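Alpha-glucosidase YIHQ (Escherichia coli, PDB 5AEE) hydrolyses sulfoquinovosyl diacylglycerides and simpler sulfoquinovosides such as sulfoquinovosyl glycerol, releasing sulfoquinovose for breakdown as a source of carbon and sulfur. Local coordinates at residues Thr466-Gly471 and Thr496-His501. The protein carries 1 engineered substitution. Residues are numbered along the deposited sequence; the frame is centred on the assembly and turned at random.
With NSQ (4-nitrophenyl alpha-D-6-sulfoquinovoside), chain E.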
loop_
_atom_site.group_PDB
_atom_site.type_symbol
_atom_site.label_atom_id
_atom_site.label_comp_id
_atom_site.label_asym_id
_atom_site.label_seq_id
_atom_site.Cartn_x
_atom_site.Cartn_y
_atom_site.Cartn_z
ATOM N N THR A 466 -5.306 9.713 0.580
ATOM C CA THR A 466 -4.608 10.614 1.426
ATOM C C THR A 466 -3.622 9.932 2.381
ATOM O O THR A 466 -2.711 10.587 2.897
ATOM C CB THR A 466 -5.636 11.478 2.235
ATOM O OG1 THR A 466 -6.710 10.643 2.743
ATOM C CG2 THR A 466 -6.322 12.460 1.348
ATOM N N MET A 467 -3.741 8.623 2.614
ATOM C CA MET A 467 -2.857 7.897 3.557
ATOM C C MET A 467 -3.044 6.431 3.327
ATOM O O MET A 467 -4.199 5.972 3.131
ATOM C CB MET A 467 -3.215 8.230 4.984
ATOM C CG MET A 467 -2.563 7.363 6.035
ATOM S SD MET A 467 -0.768 7.532 6.248
ATOM C CE MET A 467 -0.725 9.143 7.080
ATOM N N MET A 468 -1.951 5.701 3.219
ATOM C CA MET A 468 -2.038 4.248 3.227
ATOM C C MET A 468 -1.780 3.720 4.646
ATOM O O MET A 468 -0.982 4.304 5.382
ATOM C CB MET A 468 -1.011 3.635 2.299
ATOM C CG MET A 468 -1.095 4.180 0.914
ATOM S SD MET A 468 -2.673 4.168 0.081
ATOM C CE MET A 468 -3.231 2.466 0.176
ATOM N N TRP A 469 -2.440 2.612 5.024
ATOM C CA TRP A 469 -1.998 1.865 6.179
ATOM C C TRP A 469 -1.606 0.461 5.700
ATOM O O TRP A 469 -2.095 0.015 4.683
ATOM C CB TRP A 469 -2.922 1.898 7.378
ATOM C CG TRP A 469 -3.851 0.757 7.567
ATOM C CD1 TRP A 469 -3.623 -0.344 8.364
ATOM C CD2 TRP A 469 -5.110 0.579 6.992
ATOM N NE1 TRP A 469 -4.660 -1.189 8.284
ATOM C CE2 TRP A 469 -5.610 -0.658 7.472
ATOM C CE3 TRP A 469 -5.892 1.331 6.092
ATOM C CZ2 TRP A 469 -6.817 -1.163 7.095
ATOM C CZ3 TRP A 469 -7.141 0.844 5.749
ATOM C CH2 TRP A 469 -7.581 -0.411 6.223
ATOM N N ALA A 470 -0.776 -0.199 6.490
ATOM C CA ALA A 470 -0.179 -1.488 6.091
ATOM C C ALA A 470 -1.100 -2.724 6.193
ATOM O O ALA A 470 -0.605 -3.870 6.014
ATOM C CB ALA A 470 1.103 -1.740 6.883
ATOM N N GLY A 471 -2.395 -2.541 6.378
ATOM C CA GLY A 471 -3.316 -3.647 6.385
ATOM C C GLY A 471 -3.062 -4.509 7.613
ATOM O O GLY A 471 -2.626 -4.023 8.640
ATOM N N THR A 496 7.055 3.442 -5.331
ATOM C CA THR A 496 5.949 3.417 -6.231
ATOM C C THR A 496 5.097 4.711 -6.090
ATOM O O THR A 496 3.970 4.757 -6.534
ATOM C CB THR A 496 5.038 2.177 -5.913
ATOM O OG1 THR A 496 5.860 0.990 -5.739
ATOM C CG2 THR A 496 4.064 1.992 -7.061
ATOM N N GLY A 497 5.625 5.709 -5.430
ATOM C CA GLY A 497 5.031 7.031 -5.444
ATOM C C GLY A 497 4.067 7.375 -4.365
ATOM O O GLY A 497 3.383 8.418 -4.486
ATOM N N HIS A 498 3.954 6.542 -3.327
ATOM C CA HIS A 498 3.085 6.881 -2.186
ATOM C C HIS A 498 3.940 7.021 -0.968
ATOM O O HIS A 498 4.613 6.059 -0.567
ATOM C CB HIS A 498 1.926 5.900 -1.957
ATOM C CG HIS A 498 0.753 6.562 -1.344
ATOM N ND1 HIS A 498 0.776 7.032 -0.050
ATOM C CD2 HIS A 498 -0.473 6.874 -1.835
ATOM C CE1 HIS A 498 -0.385 7.588 0.241
ATOM N NE2 HIS A 498 -1.156 7.518 -0.832
ATOM N N GLY A 499 3.968 8.259 -0.422
ATOM C CA GLY A 499 4.896 8.591 0.648
ATOM C C GLY A 499 4.293 8.771 2.028
ATOM O O GLY A 499 4.972 9.292 2.902
ATOM N N LEU A 500 3.008 8.410 2.221
ATOM C CA LEU A 500 2.344 8.506 3.525
ATOM C C LEU A 500 1.843 7.136 3.905
ATOM O O LEU A 500 0.881 6.626 3.275
ATOM C CB LEU A 500 1.182 9.516 3.456
ATOM C CG LEU A 500 1.541 10.882 2.869
ATOM C CD1 LEU A 500 0.386 11.783 2.528
ATOM C CD2 LEU A 500 2.527 11.580 3.813
ATOM N N HIS A 501 2.444 6.580 4.968
ATOM C CA HIS A 501 2.279 5.204 5.332
ATOM C C HIS A 501 2.366 5.024 6.835
ATOM O O HIS A 501 3.257 5.569 7.489
ATOM C CB HIS A 501 3.358 4.365 4.647
ATOM C CG HIS A 501 3.121 2.904 4.706
ATOM N ND1 HIS A 501 3.713 2.082 5.644
ATOM C CD2 HIS A 501 2.332 2.107 3.958
ATOM C CE1 HIS A 501 3.315 0.845 5.454
ATOM N NE2 HIS A 501 2.483 0.831 4.434
HETATM O O12 NSQ E . -13.996 -6.435 8.044
HETATM S S10 NSQ E . -14.165 -5.817 9.381
HETATM O O13 NSQ E . -15.451 -5.142 9.667
HETATM O O11 NSQ E . -13.798 -6.822 10.377
HETATM C C6 NSQ E . -13.042 -4.522 9.540
HETATM C C5 NSQ E . -11.570 -4.890 9.419
HETATM O O5 NSQ E . -11.374 -5.090 7.982
HETATM C C1 NSQ E . -10.061 -5.223 7.527
HETATM C C2 NSQ E . -9.162 -4.081 8.049
HETATM O O2 NSQ E . -7.888 -4.307 7.512
HETATM C C3 NSQ E . -9.230 -4.051 9.561
HETATM O O3 NSQ E . -8.411 -3.047 10.119
HETATM C C4 NSQ E . -10.647 -3.823 10.033
HETATM O O4 NSQ E . -10.668 -3.893 11.491
HETATM O O1 NSQ E . -9.644 -6.490 8.032
HETATM C C25 NSQ E . -10.124 -7.574 7.410
HETATM C C26 NSQ E . -9.846 -7.767 6.046
HETATM C C27 NSQ E . -10.404 -8.843 5.422
HETATM C C28 NSQ E . -11.158 -9.757 6.149
HETATM N N32 NSQ E . -11.754 -10.825 5.449
HETATM O O33 NSQ E . -12.731 -11.427 5.981
HETATM O O34 NSQ E . -11.439 -11.043 4.227
HETATM C C29 NSQ E . -11.429 -9.522 7.493
HETATM C C30 NSQ E . -10.900 -8.419 8.139
#
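Two neighbouring parallel strands of the family 31 TIM barrel meet where Met-468 pairs with His-501. Strand 468-469 runs beside strand 501-505, and helix 486-495 lies between them in sequence. Met-468 N donates to Leu-500 O at 3.0 Å, with an N-H...O angle of 164°. His-501 CA approaches Met-468 O at 3.4 Å in a CA-H...O contact. His-502 continues the backbone pairing with Met-468 and Ala-470.

Met-468 lies across one face of the His-498 ring, the two side chains crossing at about a right angle. Met-468 CG sits over the ring centre, 3.5 Å from the centroid, in a CH-pi contact. Chi2 of -52° bends the Met-468 chain so that SD stays over the same face, 4.0 Å from the centroid of the His-498 ring. The ring is held at two nitrogens: NE2 bonds to Ser-465 O, and ND1 takes a weak bond from Leu-500 N. With an alanine here, Ser-465 O would probably lose its mate and the Met-468 thioether its aromatic floor.

Met-467 SD lies 3.5 Å from Leu-500 O and also packs on Leu-500 CB. Leu-500 CD1 comes within 3.3 Å of Thr-466 O. His-501 shares the sheet face of Met-468, and its CE1 lies 3.7 Å from Ala-470 CB.

Trp-469 turns its CB away from 496-501, and its ring lines the substrate pocket. Its CZ2 edge lies 3.3 Å from O2 of the bound sulfoquinovoside, and its side chain touches the nucleophile Asp-405. The bonds at both nitrogens fix the rotation of the His-498 ring under Met-468, and Glu-134 satisfies the buried His-501 NE2.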